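Local coordinates for 2,5-dihydroxypyridine 5,6-dioxygenase (Pseudomonas putida KT2440, PDB 7CUP), which catalyses the iron(II)-dependent oxygenolytic cleavage of the 2,5-dihydroxypyridine ring between carbons 5 and 6, yielding N-formylmaleamate in the aerobic breakdown of nicotinate, at residues 37-42 with 124-129; 215-220 with 277-282; 266-271 with 334-339. One frame throughout, in Å; residues are numbered along the deposited sequence.

Contact 1. Residues 37-42 with 124-129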
ATOM      1  N   PRO A  37     -12.093  -1.464   1.183  1.00 20.25           N
ATOM      2  CA  PRO A  37     -11.447  -2.759   1.006  1.00 19.87           C
ATOM      3  C   PRO A  37     -11.695  -3.729   2.169  1.00 20.85           C
ATOM      4  O   PRO A  37     -11.779  -4.932   1.926  1.00 21.76           O
ATOM      5  CB  PRO A  37      -9.945  -2.432   0.868  1.00 21.20           C
ATOM      6  CG  PRO A  37      -9.812  -1.045   1.408  1.00 19.99           C
ATOM      7  CD  PRO A  37     -11.123  -0.363   1.077  1.00 21.34           C
ATOM      8  N   ARG A  38     -11.857  -3.219   3.380  1.00 20.41           N
ATOM      9  CA  ARG A  38     -12.113  -4.093   4.564  1.00 21.81           C
ATOM     10  C   ARG A  38     -13.467  -4.795   4.401  1.00 21.23           C
ATOM     11  O   ARG A  38     -13.544  -5.982   4.712  1.00 18.72           O
ATOM     12  CB  ARG A  38     -12.044  -3.253   5.828  1.00 22.99           C
ATOM     13  CG  ARG A  38     -10.662  -2.668   6.024  1.00 26.63           C
ATOM     14  CD  ARG A  38     -10.588  -1.806   7.250  1.00 28.74           C
ATOM     15  NE  ARG A  38     -10.690  -2.653   8.423  1.00 30.63           N
ATOM     16  CZ  ARG A  38     -11.614  -2.505   9.362  1.00 31.17           C
ATOM     17  NH1 ARG A  38     -12.473  -1.502   9.266  1.00 28.29           N
ATOM     18  NH2 ARG A  38     -11.652  -3.339  10.399  1.00 28.63           N
ATOM     19  N   THR A  39     -14.479  -4.079   3.891  1.00 22.15           N
ATOM     20  CA  THR A  39     -15.852  -4.602   3.649  1.00 23.07           C
ATOM     21  C   THR A  39     -15.845  -5.628   2.494  1.00 21.09           C
ATOM     22  O   THR A  39     -16.441  -6.717   2.661  1.00 18.85           O
ATOM     23  CB  THR A  39     -16.853  -3.441   3.499  1.00 23.64           C
ATOM     24  OG1 THR A  39     -16.837  -2.649   4.690  1.00 25.97           O
ATOM     25  CG2 THR A  39     -18.272  -3.924   3.370  1.00 25.99           C
ATOM     26  N   VAL A  40     -15.244  -5.299   1.350  1.00 19.67           N
ATOM     27  CA  VAL A  40     -15.012  -6.263   0.237  1.00 21.54           C
ATOM     28  C   VAL A  40     -14.358  -7.542   0.788  1.00 21.77           C
ATOM     29  O   VAL A  40     -14.861  -8.653   0.490  1.00 20.14           O
ATOM     30  CB  VAL A  40     -14.138  -5.615  -0.841  1.00 21.66           C
ATOM     31  CG1 VAL A  40     -13.691  -6.598  -1.895  1.00 21.79           C
ATOM     32  CG2 VAL A  40     -14.826  -4.419  -1.473  1.00 23.10           C
ATOM     33  N   ASN A  41     -13.277  -7.430   1.555  1.00 22.21           N
ATOM     34  CA  ASN A  41     -12.520  -8.620   2.064  1.00 24.04           C
ATOM     35  C   ASN A  41     -13.401  -9.449   3.005  1.00 19.99           C
ATOM     36  O   ASN A  41     -13.462 -10.665   2.809  1.00 18.71           O
ATOM     37  CB  ASN A  41     -11.206  -8.264   2.763  1.00 26.96           C
ATOM     38  CG  ASN A  41     -10.183  -7.693   1.792  1.00 37.41           C
ATOM     39  OD1 ASN A  41     -10.285  -7.891   0.561  1.00 32.79           O
ATOM     40  ND2 ASN A  41      -9.212  -6.963   2.340  1.00 33.35           N
ATOM     41  N   ALA A  42     -14.122  -8.798   3.914  1.00 19.07           N
ATOM     42  CA  ALA A  42     -15.025  -9.467   4.886  1.00 19.40           C
ATOM     43  C   ALA A  42     -16.162 -10.219   4.161  1.00 19.67           C
ATOM     44  O   ALA A  42     -16.525 -11.327   4.611  1.00 21.47           O
ATOM     45  CB  ALA A  42     -15.575  -8.479   5.858  1.00 18.02           C
ATOM     46  N   GLU A 124     -22.245   1.528   4.166  1.00 19.53           N
ATOM     47  CA  GLU A 124     -22.059   2.341   5.389  1.00 21.02           C
ATOM     48  C   GLU A 124     -20.834   1.806   6.109  1.00 20.19           C
ATOM     49  O   GLU A 124     -20.439   0.648   5.930  1.00 19.33           O
ATOM     50  CB  GLU A 124     -23.281   2.327   6.312  1.00 22.17           C
ATOM     51  CG  GLU A 124     -24.487   3.055   5.769  1.00 25.90           C
ATOM     52  CD  GLU A 124     -24.368   4.552   5.547  1.00 29.65           C
ATOM     53  OE1 GLU A 124     -24.954   5.290   6.340  1.00 32.93           O
ATOM     54  OE2 GLU A 124     -23.796   4.960   4.497  1.00 33.58           O
ATOM     55  N   PRO A 125     -20.188   2.652   6.941  1.00 21.44           N
ATOM     56  CA  PRO A 125     -19.014   2.233   7.707  1.00 20.77           C
ATOM     57  C   PRO A 125     -19.276   1.028   8.616  1.00 20.02           C
ATOM     58  O   PRO A 125     -20.373   0.859   9.152  1.00 18.89           O
ATOM     59  CB  PRO A 125     -18.680   3.466   8.576  1.00 21.96           C
ATOM     60  CG  PRO A 125     -19.419   4.638   7.969  1.00 22.18           C
ATOM     61  CD  PRO A 125     -20.585   4.044   7.210  1.00 21.17           C
ATOM     62  N   PRO A 126     -18.273   0.162   8.847  1.00 20.68           N
ATOM     63  CA  PRO A 126     -18.452  -1.035   9.677  1.00 20.43           C
ATOM     64  C   PRO A 126     -19.119  -0.775  11.035  1.00 20.09           C
ATOM     65  O   PRO A 126     -19.922  -1.585  11.459  1.00 21.47           O
ATOM     66  CB  PRO A 126     -17.012  -1.531   9.899  1.00 20.84           C
ATOM     67  CG  PRO A 126     -16.259  -1.050   8.667  1.00 22.88           C
ATOM     68  CD  PRO A 126     -16.920   0.252   8.265  1.00 22.43           C
ATOM     69  N   GLU A 127     -18.804   0.348  11.694  1.00 19.71           N
ATOM     70  CA  GLU A 127     -19.373   0.644  13.031  1.00 20.34           C
ATOM     71  C   GLU A 127     -20.905   0.829  12.909  1.00 21.84           C
ATOM     72  O   GLU A 127     -21.647   0.476  13.857  1.00 21.22           O
ATOM     73  CB  GLU A 127     -18.684   1.854  13.672  1.00 20.98           C
ATOM     74  CG  GLU A 127     -17.202   1.629  13.979  1.00 22.77           C
ATOM     75  CD  GLU A 127     -16.261   1.397  12.798  1.00 24.22           C
ATOM     76  OE1 GLU A 127     -16.560   1.932  11.685  1.00 21.58           O
ATOM     77  OE2 GLU A 127     -15.228   0.657  12.981  1.00 20.52           O
ATOM     78  N   VAL A 128     -21.367   1.438  11.828  1.00 20.34           N
ATOM     79  CA  VAL A 128     -22.810   1.680  11.572  1.00 20.68           C
ATOM     80  C   VAL A 128     -23.428   0.324  11.243  1.00 22.30           C
ATOM     81  O   VAL A 128     -24.546   0.046  11.739  1.00 21.86           O
ATOM     82  CB  VAL A 128     -22.984   2.688  10.426  1.00 20.03           C
ATOM     83  CG1 VAL A 128     -24.442   2.818   9.967  1.00 20.27           C
ATOM     84  CG2 VAL A 128     -22.410   4.035  10.819  1.00 19.16           C
ATOM     85  N   LEU A 129     -22.723  -0.480  10.444  1.00 20.98           N
ATOM     86  CA  LEU A 129     -23.179  -1.841  10.098  1.00 21.77           C
ATOM     87  C   LEU A 129     -23.373  -2.657  11.388  1.00 23.29           C
ATOM     88  O   LEU A 129     -24.335  -3.458  11.424  1.00 20.63           O
ATOM     89  CB  LEU A 129     -22.188  -2.528   9.156  1.00 23.00           C
ATOM     90  CG  LEU A 129     -22.048  -1.979   7.735  1.00 21.86           C
ATOM     91  CD1 LEU A 129     -21.139  -2.883   6.945  1.00 21.65           C
ATOM     92  CD2 LEU A 129     -23.389  -1.849   7.040  1.00 23.92           C
TER
HETATM   93  O   HOH W   1     -18.411  -0.264   4.314  1.00 15.57           O
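With chi1 at -63° and chi2 extended, the side chain of Arg38 leaves its helix almost straight, and a bend at chi3 (70°) then brings the guanidinium over toward Pro126, where NH1 lies 3.9 Å from CG. The two side chains cross at about a right angle. Pro126 CG lies obliquely to the guanidinium plane, in ordinary van der Waals packing. Thr39, one residue on, has its chi1 at -59° and turns OG1 toward the same proline, 4.3 Å from Pro126 CG. That hydroxyl is also the polar link between the segments: a water lies 2.9 Å from Thr39 OG1 and donates a 2.7 Å hydrogen bond to Glu124 O.

The example illustrates how helices are fitted together at the C-terminal ends of the strands of an open alpha/beta domain. Helix 37-49 is the helix of the beta-alpha-beta crossover between strands 26-31 and 53-58 of a parallel sheet, while helix 126-131 follows strand 118-121 of that sheet. Pro125 is the N-cap of the latter helix, and its O accepts Leu129 N at 3.0 Å. Pro126 thus stands in the first turn, where its missing N-H costs the helix no bond.

The chain's N-terminal segment ties the polar ends together. Arg38 NH2 donates to both Asn5 OD1 and Val3 O, and Glu127 OE2 accepts Val3 N; Glu127 OE2 is itself 5.1 Å from Arg38 NH1, too far for a salt bridge. Helix 5-18 packs against both segments, Phe12 on Thr39 and Met11 on Leu129, and His33 of the second subunit packs on Arg38.

Contact 2. Residues 215-220 with 277-282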
ATOM      1  N   ILE A 215     -34.253  17.228   8.862  1.00 24.89           N
ATOM      2  CA  ILE A 215     -33.003  16.937   8.100  1.00 24.67           C
ATOM      3  C   ILE A 215     -33.285  16.963   6.598  1.00 22.32           C
ATOM      4  O   ILE A 215     -34.334  16.450   6.168  1.00 21.97           O
ATOM      5  CB  ILE A 215     -32.416  15.592   8.581  1.00 24.07           C
ATOM      6  CG1 ILE A 215     -32.074  15.667  10.070  1.00 25.86           C
ATOM      7  CG2 ILE A 215     -31.215  15.176   7.742  1.00 24.64           C
ATOM      8  CD1 ILE A 215     -31.462  14.401  10.642  1.00 28.51           C
ATOM      9  N   ILE A 216     -32.328  17.462   5.827  1.00 21.71           N
ATOM     10  CA  ILE A 216     -32.287  17.238   4.361  1.00 22.67           C
ATOM     11  C   ILE A 216     -31.059  16.401   4.003  1.00 23.42           C
ATOM     12  O   ILE A 216     -29.962  16.791   4.397  1.00 23.05           O
ATOM     13  CB  ILE A 216     -32.334  18.551   3.577  1.00 21.47           C
ATOM     14  CG1 ILE A 216     -33.524  19.405   4.012  1.00 22.55           C
ATOM     15  CG2 ILE A 216     -32.369  18.211   2.103  1.00 22.68           C
ATOM     16  CD1 ILE A 216     -33.501  20.771   3.451  1.00 23.58           C
ATOM     17  N   LEU A 217     -31.276  15.290   3.286  1.00 22.38           N
ATOM     18  CA  LEU A 217     -30.209  14.475   2.662  1.00 23.57           C
ATOM     19  C   LEU A 217     -30.246  14.739   1.158  1.00 23.74           C
ATOM     20  O   LEU A 217     -31.327  14.753   0.592  1.00 26.18           O
ATOM     21  CB  LEU A 217     -30.499  13.013   3.013  1.00 23.17           C
ATOM     22  CG  LEU A 217     -30.651  12.706   4.500  1.00 22.49           C
ATOM     23  CD1 LEU A 217     -30.989  11.252   4.705  1.00 24.41           C
ATOM     24  CD2 LEU A 217     -29.383  13.051   5.271  1.00 23.28           C
ATOM     25  N   PRO A 218     -29.114  14.936   0.447  1.00 26.08           N
ATOM     26  CA  PRO A 218     -27.756  14.758   0.996  1.00 25.65           C
ATOM     27  C   PRO A 218     -27.039  15.944   1.674  1.00 26.17           C
ATOM     28  O   PRO A 218     -25.856  15.819   1.878  1.00 25.71           O
ATOM     29  CB  PRO A 218     -26.948  14.413  -0.268  1.00 24.85           C
ATOM     30  CG  PRO A 218     -27.602  15.251  -1.336  1.00 25.99           C
ATOM     31  CD  PRO A 218     -29.084  15.262  -0.994  1.00 25.63           C
ATOM     32  N   PHE A 219     -27.727  17.016   2.071  1.00 23.36           N
ATOM     33  CA  PHE A 219     -27.067  18.175   2.723  1.00 24.50           C
ATOM     34  C   PHE A 219     -26.533  17.742   4.095  1.00 24.23           C
ATOM     35  O   PHE A 219     -25.532  18.294   4.543  1.00 24.79           O
ATOM     36  CB  PHE A 219     -27.982  19.393   2.894  1.00 24.95           C
ATOM     37  CG  PHE A 219     -28.704  19.895   1.662  1.00 24.51           C
ATOM     38  CD1 PHE A 219     -28.319  19.519   0.388  1.00 25.44           C
ATOM     39  CD2 PHE A 219     -29.798  20.743   1.791  1.00 25.96           C
ATOM     40  CE1 PHE A 219     -29.007  19.981  -0.726  1.00 26.23           C
ATOM     41  CE2 PHE A 219     -30.476  21.218   0.673  1.00 24.15           C
ATOM     42  CZ  PHE A 219     -30.098  20.804  -0.583  1.00 25.78           C
ATOM     43  N   LYS A 220     -27.216  16.827   4.768  1.00 23.10           N
ATOM     44  CA  LYS A 220     -26.837  16.336   6.118  1.00 25.84           C
ATOM     45  C   LYS A 220     -26.721  17.505   7.107  1.00 27.47           C
ATOM     46  O   LYS A 220     -25.734  17.554   7.841  1.00 24.02           O
ATOM     47  CB  LYS A 220     -25.546  15.522   6.026  1.00 26.02           C
ATOM     48  CG  LYS A 220     -25.675  14.285   5.159  1.00 26.85           C
ATOM     49  CD  LYS A 220     -24.384  13.747   4.634  1.00 26.74           C
ATOM     50  CE  LYS A 220     -24.597  12.421   3.966  1.00 27.42           C
ATOM     51  NZ  LYS A 220     -23.615  12.214   2.886  1.00 30.93           N
ATOM     52  N   THR A 277     -30.053  11.622  16.270  1.00 24.91           N
ATOM     53  CA  THR A 277     -28.850  12.389  16.710  1.00 26.42           C
ATOM     54  C   THR A 277     -27.560  11.900  16.019  1.00 25.07           C
ATOM     55  O   THR A 277     -26.539  12.600  16.088  1.00 24.88           O
ATOM     56  CB  THR A 277     -28.668  12.309  18.223  1.00 26.62           C
ATOM     57  OG1 THR A 277     -28.597  10.905  18.516  1.00 25.19           O
ATOM     58  CG2 THR A 277     -29.753  13.056  18.953  1.00 26.31           C
ATOM     59  N   ALA A 278     -27.573  10.731  15.405  1.00 25.33           N
ATOM     60  CA  ALA A 278     -26.354  10.090  14.846  1.00 24.31           C
ATOM     61  C   ALA A 278     -25.652  10.995  13.809  1.00 23.47           C
ATOM     62  O   ALA A 278     -24.403  11.086  13.837  1.00 22.44           O
ATOM     63  CB  ALA A 278     -26.751   8.750  14.287  1.00 24.68           C
ATOM     64  N   MET A 279     -26.396  11.690  12.952  1.00 21.83           N
ATOM     65  CA  MET A 279     -25.826  12.448  11.809  1.00 23.62           C
ATOM     66  C   MET A 279     -24.854  13.493  12.365  1.00 25.89           C
ATOM     67  O   MET A 279     -23.750  13.674  11.787  1.00 25.59           O
ATOM     68  CB  MET A 279     -26.936  13.142  11.015  1.00 23.51           C
ATOM     69  CG  MET A 279     -26.484  13.718   9.701  1.00 24.89           C
ATOM     70  SD  MET A 279     -27.879  14.471   8.808  1.00 25.97           S
ATOM     71  CE  MET A 279     -28.280  15.872   9.851  1.00 23.46           C
ATOM     72  N   GLY A 280     -25.240  14.122  13.476  1.00 26.30           N
ATOM     73  CA  GLY A 280     -24.480  15.219  14.101  1.00 26.03           C
ATOM     74  C   GLY A 280     -23.142  14.761  14.659  1.00 26.72           C
ATOM     75  O   GLY A 280     -22.341  15.624  15.020  1.00 28.07           O
ATOM     76  N   LEU A 281     -22.885  13.459  14.751  1.00 24.64           N
ATOM     77  CA  LEU A 281     -21.622  12.955  15.314  1.00 26.86           C
ATOM     78  C   LEU A 281     -20.685  12.564  14.177  1.00 27.05           C
ATOM     79  O   LEU A 281     -19.556  12.098  14.494  1.00 26.09           O
ATOM     80  CB  LEU A 281     -21.938  11.770  16.232  1.00 27.63           C
ATOM     81  CG  LEU A 281     -22.650  12.178  17.517  1.00 30.27           C
ATOM     82  CD1 LEU A 281     -23.445  11.026  18.084  1.00 33.07           C
ATOM     83  CD2 LEU A 281     -21.651  12.683  18.533  1.00 31.67           C
ATOM     84  N   HIS A 282     -21.122  12.735  12.919  1.00 24.70           N
ATOM     85  CA  HIS A 282     -20.405  12.224  11.724  1.00 25.37           C
ATOM     86  C   HIS A 282     -19.968  13.369  10.789  1.00 26.14           C
ATOM     87  O   HIS A 282     -20.515  14.492  10.888  1.00 26.58           O
ATOM     88  CB  HIS A 282     -21.307  11.199  11.037  1.00 25.74           C
ATOM     89  CG  HIS A 282     -21.179   9.833  11.598  1.00 25.80           C
ATOM     90  ND1 HIS A 282     -20.119   9.031  11.260  1.00 25.24           N
ATOM     91  CD2 HIS A 282     -21.975   9.128  12.437  1.00 22.73           C
ATOM     92  CE1 HIS A 282     -20.258   7.877  11.887  1.00 29.15           C
ATOM     93  NE2 HIS A 282     -21.406   7.911  12.593  1.00 24.88           N
TER
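On the side of residues 277-282, Met279 alone makes the contact, its side chain running outward from a short 3-10 segment to Ile215, Leu217 and Lys220. CB points it toward residues 215-220, and Met279 CG, anti to the backbone N (chi1 -169°), comes 4.2 Å from Lys220 CB. Met279 SD then settles 3.4 Å from Lys220 CA. Ile215 CG2 lies 3.6 Å from Met279 SD, and Leu217 CD2 touches it too. A final bend at chi3 (67°) brings Met279 CE against Lys220 C and 3.6 Å from Ile215 CD1, methionine and isoleucine meeting tip to tip. Were Ile215 an alanine, with neither CG2 nor CD1, the thioether end would probably lose its wall there and the methyl group be freer to turn. Lys220 offers backbone and CB, while NZ leads away to a salt bridge with Asp71.

The receiving surface is the end of the weakly bonded strand 215-216 with the turn to strand 221-222, closed by Lys220 N bonding to Ile216 O. Leu217 shares backbone hydrogen bonds with Asp320, which binds the iron with His265, Ser302 and His318; the methionine thus packs next to a second-shell residue of a mononuclear non-heme iron site.

Contact 3. Residues 266-271 with 334-339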
ATOM      1  N   ILE A 266     -42.839   8.062   0.182  1.00 25.97           N
ATOM      2  CA  ILE A 266     -43.419   8.598   1.438  1.00 28.59           C
ATOM      3  C   ILE A 266     -43.572   7.386   2.327  1.00 26.93           C
ATOM      4  O   ILE A 266     -43.963   6.345   1.800  1.00 30.40           O
ATOM      5  CB  ILE A 266     -44.748   9.332   1.140  1.00 32.07           C
ATOM      6  CG1 ILE A 266     -45.704   8.480   0.308  1.00 34.28           C
ATOM      7  CG2 ILE A 266     -44.485  10.646   0.439  1.00 30.53           C
ATOM      8  CD1 ILE A 266     -47.100   9.068   0.201  1.00 37.64           C
ATOM      9  N   GLY A 267     -43.185   7.468   3.584  1.00 24.18           N
ATOM     10  CA  GLY A 267     -43.204   6.274   4.435  1.00 24.19           C
ATOM     11  C   GLY A 267     -42.798   6.620   5.840  1.00 23.81           C
ATOM     12  O   GLY A 267     -42.750   7.808   6.162  1.00 26.10           O
ATOM     13  N   TRP A 268     -42.505   5.621   6.656  1.00 25.45           N
ATOM     14  CA  TRP A 268     -42.113   5.870   8.060  1.00 27.08           C
ATOM     15  C   TRP A 268     -41.058   4.859   8.507  1.00 25.46           C
ATOM     16  O   TRP A 268     -40.914   3.817   7.858  1.00 24.79           O
ATOM     17  CB  TRP A 268     -43.353   5.938   8.964  1.00 27.63           C
ATOM     18  CG  TRP A 268     -44.098   4.664   9.205  1.00 28.99           C
ATOM     19  CD1 TRP A 268     -43.976   3.854  10.290  1.00 29.58           C
ATOM     20  CD2 TRP A 268     -45.113   4.065   8.378  1.00 29.14           C
ATOM     21  NE1 TRP A 268     -44.811   2.777  10.179  1.00 30.65           N
ATOM     22  CE2 TRP A 268     -45.538   2.892   9.031  1.00 28.51           C
ATOM     23  CE3 TRP A 268     -45.709   4.412   7.166  1.00 31.30           C
ATOM     24  CZ2 TRP A 268     -46.540   2.064   8.524  1.00 29.88           C
ATOM     25  CZ3 TRP A 268     -46.672   3.576   6.640  1.00 32.02           C
ATOM     26  CH2 TRP A 268     -47.085   2.425   7.316  1.00 30.62           C
ATOM     27  N   GLY A 269     -40.335   5.221   9.559  1.00 26.77           N
ATOM     28  CA  GLY A 269     -39.149   4.510  10.036  1.00 26.68           C
ATOM     29  C   GLY A 269     -39.512   3.566  11.131  1.00 26.67           C
ATOM     30  O   GLY A 269     -40.372   3.945  11.956  1.00 26.63           O
ATOM     31  N   LEU A 270     -38.880   2.395  11.149  1.00 25.75           N
ATOM     32  CA  LEU A 270     -39.164   1.313  12.124  1.00 26.62           C
ATOM     33  C   LEU A 270     -37.864   0.810  12.736  1.00 27.74           C
ATOM     34  O   LEU A 270     -37.873  -0.308  13.290  1.00 28.49           O
ATOM     35  CB  LEU A 270     -39.931   0.201  11.402  1.00 28.09           C
ATOM     36  CG  LEU A 270     -41.404   0.526  11.102  1.00 30.18           C
ATOM     37  CD1 LEU A 270     -42.035  -0.531  10.214  1.00 32.28           C
ATOM     38  CD2 LEU A 270     -42.212   0.690  12.380  1.00 29.76           C
ATOM     39  N   GLN A 271     -36.800   1.616  12.704  1.00 26.21           N
ATOM     40  CA  GLN A 271     -35.456   1.196  13.201  1.00 26.29           C
ATOM     41  C   GLN A 271     -35.088   1.930  14.497  1.00 26.57           C
ATOM     42  O   GLN A 271     -34.505   3.012  14.490  1.00 22.84           O
ATOM     43  CB  GLN A 271     -34.405   1.400  12.097  1.00 26.17           C
ATOM     44  CG  GLN A 271     -33.038   0.826  12.430  1.00 24.12           C
ATOM     45  CD  GLN A 271     -33.092  -0.561  13.018  1.00 20.77           C
ATOM     46  OE1 GLN A 271     -33.153  -0.743  14.231  1.00 19.71           O
ATOM     47  NE2 GLN A 271     -33.001  -1.548  12.141  1.00 21.14           N
ATOM     48  N   ALA A 334     -54.115   5.978  12.568  1.00 41.79           N
ATOM     49  CA  ALA A 334     -52.779   6.495  12.934  1.00 44.75           C
ATOM     50  C   ALA A 334     -51.809   5.321  13.037  1.00 44.58           C
ATOM     51  O   ALA A 334     -52.154   4.348  13.746  1.00 38.86           O
ATOM     52  CB  ALA A 334     -52.838   7.234  14.244  1.00 44.95           C
ATOM     53  N   VAL A 335     -50.659   5.409  12.358  1.00 40.63           N
ATOM     54  CA  VAL A 335     -49.547   4.418  12.504  1.00 41.02           C
ATOM     55  C   VAL A 335     -48.453   5.047  13.375  1.00 38.01           C
ATOM     56  O   VAL A 335     -47.776   4.309  14.129  1.00 40.02           O
ATOM     57  CB  VAL A 335     -49.018   3.921  11.142  1.00 42.95           C
ATOM     58  CG1 VAL A 335     -49.973   2.915  10.509  1.00 45.32           C
ATOM     59  CG2 VAL A 335     -48.711   5.051  10.170  1.00 41.64           C
ATOM     60  N   VAL A 336     -48.322   6.371  13.307  1.00 34.59           N
ATOM     61  CA  VAL A 336     -47.409   7.170  14.170  1.00 33.89           C
ATOM     62  C   VAL A 336     -48.207   8.342  14.763  1.00 31.56           C
ATOM     63  O   VAL A 336     -48.954   8.986  14.013  1.00 31.25           O
ATOM     64  CB  VAL A 336     -46.200   7.659  13.347  1.00 33.44           C
ATOM     65  CG1 VAL A 336     -45.145   8.342  14.198  1.00 34.74           C
ATOM     66  CG2 VAL A 336     -45.576   6.515  12.555  1.00 33.54           C
ATOM     67  N   LEU A 337     -48.012   8.608  16.049  1.00 31.62           N
ATOM     68  CA  LEU A 337     -48.504   9.824  16.760  1.00 36.55           C
ATOM     69  C   LEU A 337     -47.327  10.501  17.458  1.00 31.38           C
ATOM     70  O   LEU A 337     -46.692   9.814  18.274  1.00 31.78           O
ATOM     71  CB  LEU A 337     -49.539   9.407  17.817  1.00 35.79           C
ATOM     72  CG  LEU A 337     -50.870   8.896  17.279  1.00 36.94           C
ATOM     73  CD1 LEU A 337     -51.765   8.448  18.428  1.00 37.73           C
ATOM     74  CD2 LEU A 337     -51.543   9.952  16.425  1.00 38.17           C
ATOM     75  N   ALA A 338     -47.114  11.800  17.200  1.00 34.09           N
ATOM     76  CA  ALA A 338     -46.054  12.638  17.815  1.00 34.08           C
ATOM     77  C   ALA A 338     -44.693  11.937  17.675  1.00 34.68           C
ATOM     78  O   ALA A 338     -43.942  11.900  18.648  1.00 32.87           O
ATOM     79  CB  ALA A 338     -46.383  12.900  19.266  1.00 31.31           C
ATOM     80  N   GLY A 339     -44.420  11.367  16.498  1.00 41.45           N
ATOM     81  CA  GLY A 339     -43.155  10.688  16.174  1.00 41.41           C
ATOM     82  C   GLY A 339     -43.017   9.347  16.877  1.00 42.18           C
ATOM     83  O   GLY A 339     -41.911   8.800  16.822  1.00 36.66           O
TER
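The indole of Trp268 receives Val335 and Val336 in two different ways, one over a face and the other obliquely. The first is a CH-pi contact: Val335 CG2 sits 3.9 Å from the centroid of the six-membered ring and only 8° off its normal, and the valine side chain crosses that of the tryptophan at about a right angle. Val335 CG1 lies beside it, 4.1 Å from Trp268 CZ2. The second is plain apolar packing on the pyrrole part of the ring system, where Val336 CG2 lies 3.8 Å from Trp268 CD1 and 4.1 Å from Trp268 CG; here the side chains slide past each other in opposite directions. A chi1 of 70° places Trp268 CG between the backbone N and the carbonyl carbon, and chi2 of 98° stands the indole crosswise to the CA-CB-CG plane, with its face turned to Val335.

Two consecutive valines can serve one ring because strand 333-337 carries a classic beta bulge. Val335 and Val336 together face Ile328 of the neighbouring strand 327-330, and the chain turns a corner at Val335. The contact thereby joins two antiparallel sheets: one holds the bulged strand, and the other has strand 263-269, which also supplies the iron ligand His265, at its middle.

Further apolar groups complete the setting. Helix 136-151 packs Ala145 and Leu149 on Trp268 and Leu148 on Val335, while Ile328 touches both Trp268 and Val336. Leu195, on the adjoining strand 194-197, also packs on the indole, and backbone hydrogen bonds pair Trp268 with Leu195.

Overall arrangement
From the N terminus, the chain first lays down most of the parallel sheet, and contact 1 closes a loop there by joining the start of helix 37-49 to that of helix 126-131. That loop is complete before the others begin. Residues 215-220 then open contact 2, strand 263-269 opens contact 3, residues 277-282 close the former and residues 334-339 the latter, so these two loops cross. Contact 2 ties a short hairpin to the segment before helix 290-294, near the iron; contact 3 fastens two antiparallel sheets together. Centre to centre, contact 2 lies about 20 Å from contact 1 and about 19 Å from contact 3. Contacts 1 and 2 also touch the second subunit.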